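Local coordinates for protein extracellular ligand-binding receptor (Desulfohalobium retbaense DSM 5692, PDB 5ERE) that binds 2-oxo-4-methylpentanoic acid in a periplasmic-binding-protein module and cytosine in a PAS-like sensor module, carries calcium, and probably acts as an extracellular signalling receptor, at residues 22-27 and 257-262; 349-354 and 451-456. One frame throughout, in Å; residues are numbered along the deposited sequence.

Two contacts far apart on one chain show how distance in sequence is turned into compact domains. From the N terminus, helix 15-32 supplies residues 22-27 of contact 1, which pack on residues 257-262 of helix 254-271; the 229 residues between them include strands of both sheets of the periplasmic-binding module. That loop is closed before the next opens. The chain then runs into the long helix 324-357, whose residues 349-354 meet strand 449-457 in contact 2, closing a shorter loop that holds most of the strands of the cytosine-binding sensor sheet. The contacts are therefore in series, neither nested nor crossed. They lie on opposite sides of the chain's centre, and the nearest atoms of contact 1 and contact 2 are about 43 Å apart.

Contact 1: residues 22-27 and 257-262; sequences QRAVEL and VEAYDL
The ring of Tyr-260 presents its edge to the partner helix: the carbonyl oxygen Ala-24 O lies near the ring plane, 4.4 Å from Tyr-260 CD1. Phe-240, from helix 239-248, also meets this ring, the two planes inclined by about 30°, and it touches Ala-24 as well. The phenol end is held by a hydrogen bond between Tyr-260 OH and Glu-31 OE2, about one turn beyond Leu-27 on the same helix. The tyrosine thus ties the two helices together through its polar tip, while no hydrogen bond passes directly between the two segments.

Small side chains set the spacing elsewhere. Ala-24 CB faces Ala-259 CB at 4.3 Å and comes equally close to the backbone atom Tyr-260 N. With two methyl groups at the interface, the helix axes approach to 8.0 Å and cross at -31°. Val-25 adds a single branch. Its chi1 of 164° sets CG1 anti to the backbone N and turns CG2 toward the neighbour, where Val-25 CG2 meets Ala-259 CB at 4.1 Å.

The pair packs on a parallel sheet: Val-25 rests on Ile-38 and Phe-40 of strand 37-42, and Leu-262 on Val-90 and Ile-92 of strand 88-92. Glu-258 OE1 accepts a hydrogen bond from the backbone N of Gly-93, a residue of the keto-acid pocket, though the contact itself stands away from that ligand. Two neighbouring helices covering a parallel sheet, one contributed early and one late in the sequence, are characteristic of a lobe of the leucine-binding protein family, whose chain passes repeatedly between its two lobes.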
ATOM      1  N   GLN A  22      -4.711 -27.346  -7.273  1.00 35.89           N
ATOM      2  CA  GLN A  22      -5.537 -28.506  -7.570  1.00 34.39           C
ATOM      3  C   GLN A  22      -6.107 -29.111  -6.313  1.00 40.55           C
ATOM      4  O   GLN A  22      -7.302 -29.392  -6.253  1.00 30.03           O
ATOM      5  CB  GLN A  22      -4.726 -29.550  -8.310  1.00 37.95           C
ATOM      6  CG  GLN A  22      -5.392 -30.904  -8.558  1.00 38.18           C
ATOM      7  CD  GLN A  22      -4.345 -31.983  -8.782  1.00 50.21           C
ATOM      8  OE1 GLN A  22      -3.977 -32.267  -9.911  1.00 48.91           O
ATOM      9  NE2 GLN A  22      -3.829 -32.569  -7.685  1.00 63.36           N
ATOM     10  N   ARG A  23      -5.245 -29.346  -5.332  1.00 32.36           N
ATOM     11  CA  ARG A  23      -5.676 -29.793  -4.017  1.00 32.57           C
ATOM     12  C   ARG A  23      -6.739 -28.911  -3.380  1.00 40.82           C
ATOM     13  O   ARG A  23      -7.762 -29.415  -2.845  1.00 36.91           O
ATOM     14  CB  ARG A  23      -4.446 -29.855  -3.114  1.00 36.40           C
ATOM     15  CG  ARG A  23      -3.571 -31.005  -3.463  1.00 29.30           C
ATOM     16  CD  ARG A  23      -2.278 -30.985  -2.636  1.00 32.02           C
ATOM     17  NE  ARG A  23      -1.505 -32.191  -2.860  1.00 33.67           N
ATOM     18  CZ  ARG A  23      -0.289 -32.395  -2.359  1.00 38.08           C
ATOM     19  NH1 ARG A  23       0.300 -31.465  -1.632  1.00 37.02           N
ATOM     20  NH2 ARG A  23       0.339 -33.526  -2.595  1.00 38.75           N
ATOM     21  N   ALA A  24      -6.529 -27.589  -3.427  1.00 29.63           N
ATOM     22  CA  ALA A  24      -7.451 -26.707  -2.744  1.00 33.62           C
ATOM     23  C   ALA A  24      -8.831 -26.698  -3.438  1.00 34.98           C
ATOM     24  O   ALA A  24      -9.863 -26.652  -2.778  1.00 39.24           O
ATOM     25  CB  ALA A  24      -6.898 -25.362  -2.654  1.00 29.29           C
ATOM     26  N   VAL A  25      -8.822 -26.792  -4.764  1.00 34.15           N
ATOM     27  CA  VAL A  25     -10.026 -26.808  -5.571  1.00 34.72           C
ATOM     28  C   VAL A  25     -10.847 -28.052  -5.306  1.00 40.99           C
ATOM     29  O   VAL A  25     -12.070 -27.977  -5.213  1.00 38.27           O
ATOM     30  CB  VAL A  25      -9.680 -26.722  -7.044  1.00 42.84           C
ATOM     31  CG1 VAL A  25     -10.839 -27.128  -7.919  1.00 42.85           C
ATOM     32  CG2 VAL A  25      -9.273 -25.308  -7.352  1.00 39.61           C
ATOM     33  N   GLU A  26     -10.171 -29.186  -5.193  1.00 37.80           N
ATOM     34  CA  GLU A  26     -10.858 -30.440  -4.989  1.00 40.24           C
ATOM     35  C   GLU A  26     -11.397 -30.503  -3.587  1.00 45.91           C
ATOM     36  O   GLU A  26     -12.513 -30.972  -3.399  1.00 42.26           O
ATOM     37  CB  GLU A  26      -9.967 -31.630  -5.278  1.00 44.81           C
ATOM     38  CG  GLU A  26      -9.543 -31.641  -6.745  1.00 60.07           C
ATOM     39  CD  GLU A  26      -9.504 -33.009  -7.355  1.00 58.94           C
ATOM     40  OE1 GLU A  26     -10.574 -33.466  -7.820  1.00 55.78           O
ATOM     41  OE2 GLU A  26      -8.404 -33.606  -7.381  1.00 61.08           O
ATOM     42  N   LEU A  27     -10.645 -29.995  -2.616  1.00 42.16           N
ATOM     43  CA  LEU A  27     -11.133 -29.958  -1.236  1.00 44.09           C
ATOM     44  C   LEU A  27     -12.399 -29.071  -1.093  1.00 48.50           C
ATOM     45  O   LEU A  27     -13.389 -29.437  -0.433  1.00 48.91           O
ATOM     46  CB  LEU A  27     -10.012 -29.474  -0.330  1.00 37.70           C
ATOM     47  CG  LEU A  27     -10.277 -29.489   1.168  1.00 46.18           C
ATOM     48  CD1 LEU A  27     -10.415 -30.908   1.653  1.00 56.43           C
ATOM     49  CD2 LEU A  27      -9.115 -28.843   1.845  1.00 52.35           C
ATOM     50  N   VAL A 257      -5.033 -20.985  -0.779  1.00 35.00           N
ATOM     51  CA  VAL A 257      -6.002 -20.137  -0.081  1.00 35.62           C
ATOM     52  C   VAL A 257      -6.850 -19.376  -1.099  1.00 35.26           C
ATOM     53  O   VAL A 257      -8.089 -19.324  -1.005  1.00 29.25           O
ATOM     54  CB  VAL A 257      -5.288 -19.134   0.870  1.00 36.51           C
ATOM     55  CG1 VAL A 257      -6.269 -18.060   1.417  1.00 27.90           C
ATOM     56  CG2 VAL A 257      -4.592 -19.865   1.989  1.00 38.01           C
ATOM     57  N   GLU A 258      -6.175 -18.792  -2.074  1.00 30.24           N
ATOM     58  CA  GLU A 258      -6.832 -18.078  -3.144  1.00 27.97           C
ATOM     59  C   GLU A 258      -7.771 -18.961  -3.960  1.00 31.38           C
ATOM     60  O   GLU A 258      -8.853 -18.533  -4.370  1.00 34.18           O
ATOM     61  CB  GLU A 258      -5.781 -17.463  -4.106  1.00 30.00           C
ATOM     62  CG  GLU A 258      -6.401 -16.679  -5.253  1.00 29.94           C
ATOM     63  CD  GLU A 258      -5.350 -16.185  -6.285  1.00 37.09           C
ATOM     64  OE1 GLU A 258      -4.511 -17.017  -6.736  1.00 38.89           O
ATOM     65  OE2 GLU A 258      -5.394 -14.979  -6.634  1.00 37.02           O
ATOM     66  N   ALA A 259      -7.302 -20.155  -4.279  1.00 30.01           N
ATOM     67  CA  ALA A 259      -8.050 -21.050  -5.116  1.00 27.86           C
ATOM     68  C   ALA A 259      -9.287 -21.558  -4.335  1.00 35.98           C
ATOM     69  O   ALA A 259     -10.353 -21.703  -4.920  1.00 29.47           O
ATOM     70  CB  ALA A 259      -7.203 -22.189  -5.577  1.00 36.80           C
ATOM     71  N   TYR A 260      -9.153 -21.752  -3.025  1.00 29.42           N
ATOM     72  CA  TYR A 260     -10.277 -22.121  -2.197  1.00 29.73           C
ATOM     73  C   TYR A 260     -11.362 -21.026  -2.213  1.00 40.60           C
ATOM     74  O   TYR A 260     -12.556 -21.336  -2.324  1.00 34.55           O
ATOM     75  CB  TYR A 260      -9.831 -22.401  -0.734  1.00 30.74           C
ATOM     76  CG  TYR A 260     -10.974 -22.713   0.188  1.00 38.06           C
ATOM     77  CD1 TYR A 260     -11.457 -24.010   0.299  1.00 45.53           C
ATOM     78  CD2 TYR A 260     -11.587 -21.710   0.948  1.00 42.93           C
ATOM     79  CE1 TYR A 260     -12.543 -24.317   1.150  1.00 40.36           C
ATOM     80  CE2 TYR A 260     -12.669 -22.007   1.797  1.00 45.07           C
ATOM     81  CZ  TYR A 260     -13.130 -23.306   1.893  1.00 42.74           C
ATOM     82  OH  TYR A 260     -14.178 -23.610   2.742  1.00 49.77           O
ATOM     83  N   ASP A 261     -10.983 -19.753  -2.077  1.00 40.37           N
ATOM     84  CA  ASP A 261     -11.998 -18.689  -2.126  1.00 32.46           C
ATOM     85  C   ASP A 261     -12.642 -18.537  -3.504  1.00 36.61           C
ATOM     86  O   ASP A 261     -13.839 -18.189  -3.609  1.00 37.85           O
ATOM     87  CB  ASP A 261     -11.443 -17.337  -1.702  1.00 34.72           C
ATOM     88  CG  ASP A 261     -11.296 -17.198  -0.202  1.00 40.91           C
ATOM     89  OD1 ASP A 261     -11.603 -18.170   0.526  1.00 41.44           O
ATOM     90  OD2 ASP A 261     -10.863 -16.108   0.245  1.00 43.10           O
ATOM     91  N   LEU A 262     -11.892 -18.801  -4.553  1.00 38.94           N
ATOM     92  CA  LEU A 262     -12.491 -18.833  -5.873  1.00 37.27           C
ATOM     93  C   LEU A 262     -13.582 -19.890  -5.958  1.00 34.95           C
ATOM     94  O   LEU A 262     -14.656 -19.616  -6.484  1.00 35.55           O
ATOM     95  CB  LEU A 262     -11.461 -19.124  -6.942  1.00 31.82           C
ATOM     96  CG  LEU A 262     -12.115 -19.528  -8.274  1.00 41.29           C
ATOM     97  CD1 LEU A 262     -12.924 -18.368  -8.781  1.00 43.85           C
ATOM     98  CD2 LEU A 262     -11.059 -19.869  -9.243  1.00 49.55           C
TER

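Contact 2: residues 349-354 and 451-456; sequences AAAEQL and GSVSVL. With CYT (6-aminopyrimidin-2(1H)-one), chain C.
Apolar contact accounts for the whole meeting of the two segments, and Val-453 is its hub, touched by three side chains of the helix. Leu-354 crosses it obliquely and reaches in with one methyl, Leu-354 CD1 lying 3.6 Å from Val-453 CB and equally near its CG2 branch. The other branch goes to Ala-351, whose CB sits 3.7 Å from Val-453 CG1. Ala-350 completes the set more loosely, its CB 4.4 Å from Val-453 CG2. The valine achieves this split with chi1 at 59°, which places CG1 between the backbone N and the carbonyl carbon and sends CG2 anti to the N. Ile-367 of helix 362-374 adds to the same core from beside Ala-350 and Leu-354.

This is the PAS-like plan of the Cache sensor domains: a long helix packs on one face of an antiparallel sheet, here at 144° to the strand direction, while the opposite face of the sheet carries the ligand pocket.

Polar links belong to that other face, where alternation along the strand points the serines. Ser-452 OG is hydrogen-bonded to Glu-439 OE1, and Ser-454 OG is hydrogen-bonded to Asp-437 OD1.

Ligand contacts follow on the same side. Ser-454 OG approaches cytosine C5 at 3.6 Å, whereas Leu-456 CD2 lies off the ring plane, 3.8 Å from cytosine N4. The base is also hydrogen-bonded to Glu-431 OE1, Gln-409 NE2 and the backbone N of Val-430.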
ATOM      1  N   ALA A 349      10.685  33.164   5.714  1.00 50.59           N
ATOM      2  CA  ALA A 349      11.170  33.963   4.584  1.00 49.53           C
ATOM      3  C   ALA A 349      10.165  35.040   4.210  1.00 56.55           C
ATOM      4  O   ALA A 349      10.550  36.166   3.905  1.00 48.23           O
ATOM      5  CB  ALA A 349      11.448  33.084   3.366  1.00 48.84           C
ATOM      6  N   ALA A 350       8.873  34.710   4.236  1.00 53.80           N
ATOM      7  CA  ALA A 350       7.879  35.687   3.824  1.00 33.40           C
ATOM      8  C   ALA A 350       7.819  36.825   4.827  1.00 44.02           C
ATOM      9  O   ALA A 350       7.622  37.987   4.453  1.00 41.53           O
ATOM     10  CB  ALA A 350       6.493  35.034   3.623  1.00 33.64           C
ATOM     11  N   ALA A 351       8.055  36.522   6.100  1.00 42.17           N
ATOM     12  CA  ALA A 351       8.012  37.568   7.102  1.00 49.14           C
ATOM     13  C   ALA A 351       9.177  38.520   6.896  1.00 44.35           C
ATOM     14  O   ALA A 351       9.043  39.717   7.094  1.00 45.55           O
ATOM     15  CB  ALA A 351       8.039  36.977   8.503  1.00 40.02           C
ATOM     16  N   GLU A 352      10.312  37.978   6.489  1.00 47.46           N
ATOM     17  CA  GLU A 352      11.505  38.783   6.265  1.00 54.84           C
ATOM     18  C   GLU A 352      11.189  39.782   5.175  1.00 57.78           C
ATOM     19  O   GLU A 352      11.463  40.962   5.321  1.00 61.84           O
ATOM     20  CB  GLU A 352      12.707  37.913   5.892  1.00 51.11           C
ATOM     21  N   GLN A 353      10.544  39.308   4.116  1.00 54.58           N
ATOM     22  CA  GLN A 353      10.185  40.158   2.983  1.00 54.85           C
ATOM     23  C   GLN A 353       9.129  41.216   3.343  1.00 62.13           C
ATOM     24  O   GLN A 353       9.189  42.347   2.869  1.00 61.96           O
ATOM     25  CB  GLN A 353       9.668  39.307   1.829  1.00 46.08           C
ATOM     26  CG  GLN A 353      10.685  38.392   1.198  1.00 52.96           C
ATOM     27  CD  GLN A 353      10.023  37.373   0.276  1.00 67.50           C
ATOM     28  OE1 GLN A 353       9.251  37.733  -0.611  1.00 70.83           O
ATOM     29  NE2 GLN A 353      10.293  36.090   0.510  1.00 75.74           N
ATOM     30  N   LEU A 354       8.172  40.871   4.197  1.00 54.88           N
ATOM     31  CA  LEU A 354       7.086  41.802   4.479  1.00 49.93           C
ATOM     32  C   LEU A 354       7.562  42.979   5.329  1.00 52.84           C
ATOM     33  O   LEU A 354       6.837  43.969   5.515  1.00 50.42           O
ATOM     34  CB  LEU A 354       5.933  41.086   5.154  1.00 57.63           C
ATOM     35  CG  LEU A 354       5.126  40.166   4.240  1.00 54.04           C
ATOM     36  CD1 LEU A 354       4.439  39.101   5.103  1.00 49.82           C
ATOM     37  CD2 LEU A 354       4.110  40.976   3.410  1.00 53.42           C
ATOM     38  N   GLY A 451       2.811  42.935  13.056  1.00 58.92           N
ATOM     39  CA  GLY A 451       1.805  41.902  12.886  1.00 49.20           C
ATOM     40  C   GLY A 451       2.416  40.586  12.491  1.00 46.05           C
ATOM     41  O   GLY A 451       3.533  40.254  12.902  1.00 40.21           O
ATOM     42  N   SER A 452       1.712  39.831  11.658  1.00 47.26           N
ATOM     43  CA  SER A 452       2.142  38.465  11.398  1.00 50.82           C
ATOM     44  C   SER A 452       1.702  37.988  10.035  1.00 42.12           C
ATOM     45  O   SER A 452       0.765  38.522   9.450  1.00 43.83           O
ATOM     46  CB  SER A 452       1.593  37.517  12.475  1.00 45.29           C
ATOM     47  OG  SER A 452       0.166  37.566  12.505  1.00 40.69           O
ATOM     48  N   VAL A 453       2.385  36.949   9.565  1.00 38.13           N
ATOM     49  CA  VAL A 453       2.060  36.304   8.318  1.00 43.30           C
ATOM     50  C   VAL A 453       1.804  34.834   8.589  1.00 38.18           C
ATOM     51  O   VAL A 453       2.500  34.196   9.404  1.00 42.68           O
ATOM     52  CB  VAL A 453       3.188  36.536   7.259  1.00 37.05           C
ATOM     53  CG1 VAL A 453       4.528  35.991   7.737  1.00 37.00           C
ATOM     54  CG2 VAL A 453       2.821  35.933   5.914  1.00 42.16           C
ATOM     55  N   SER A 454       0.769  34.319   7.922  1.00 41.88           N
ATOM     56  CA  SER A 454       0.169  32.991   8.185  1.00 44.24           C
ATOM     57  C   SER A 454       0.046  32.046   6.976  1.00 44.09           C
ATOM     58  O   SER A 454      -0.199  32.489   5.847  1.00 39.99           O
ATOM     59  CB  SER A 454      -1.223  33.202   8.766  1.00 43.15           C
ATOM     60  OG  SER A 454      -2.061  32.059   8.622  1.00 45.81           O
ATOM     61  N   VAL A 455       0.263  30.752   7.208  1.00 37.19           N
ATOM     62  CA  VAL A 455      -0.224  29.698   6.309  1.00 37.18           C
ATOM     63  C   VAL A 455      -1.240  28.907   7.099  1.00 42.70           C
ATOM     64  O   VAL A 455      -0.911  28.399   8.154  1.00 30.53           O
ATOM     65  CB  VAL A 455       0.874  28.735   5.798  1.00 40.27           C
ATOM     66  CG1 VAL A 455       0.268  27.564   5.021  1.00 34.21           C
ATOM     67  CG2 VAL A 455       1.849  29.477   4.872  1.00 54.22           C
ATOM     68  N   LEU A 456      -2.461  28.842   6.572  1.00 33.83           N
ATOM     69  CA  LEU A 456      -3.500  27.977   7.088  1.00 35.24           C
ATOM     70  C   LEU A 456      -3.538  26.688   6.250  1.00 35.09           C
ATOM     71  O   LEU A 456      -3.639  26.726   5.023  1.00 29.79           O
ATOM     72  CB  LEU A 456      -4.853  28.719   7.057  1.00 31.71           C
ATOM     73  CG  LEU A 456      -6.103  27.868   7.229  1.00 38.94           C
ATOM     74  CD1 LEU A 456      -6.144  27.230   8.594  1.00 39.14           C
ATOM     75  CD2 LEU A 456      -7.380  28.720   6.995  1.00 29.93           C
TER
HETATM   76  N3  CYT C 602      -7.727  32.117   9.350  1.00 38.76           N
HETATM   77  C4  CYT C 602      -6.497  32.319   8.877  1.00 48.02           C
HETATM   78  N1  CYT C 602      -6.900  32.363  11.571  1.00 36.99           N
HETATM   79  C2  CYT C 602      -7.968  32.132  10.693  1.00 40.44           C
HETATM   80  O2  CYT C 602      -9.108  31.909  11.158  1.00 35.81           O
HETATM   81  N4  CYT C 602      -6.330  32.304   7.524  1.00 39.66           N
HETATM   82  C5  CYT C 602      -5.387  32.559   9.758  1.00 45.24           C
HETATM   83  C6  CYT C 602      -5.628  32.572  11.080  1.00 42.06           C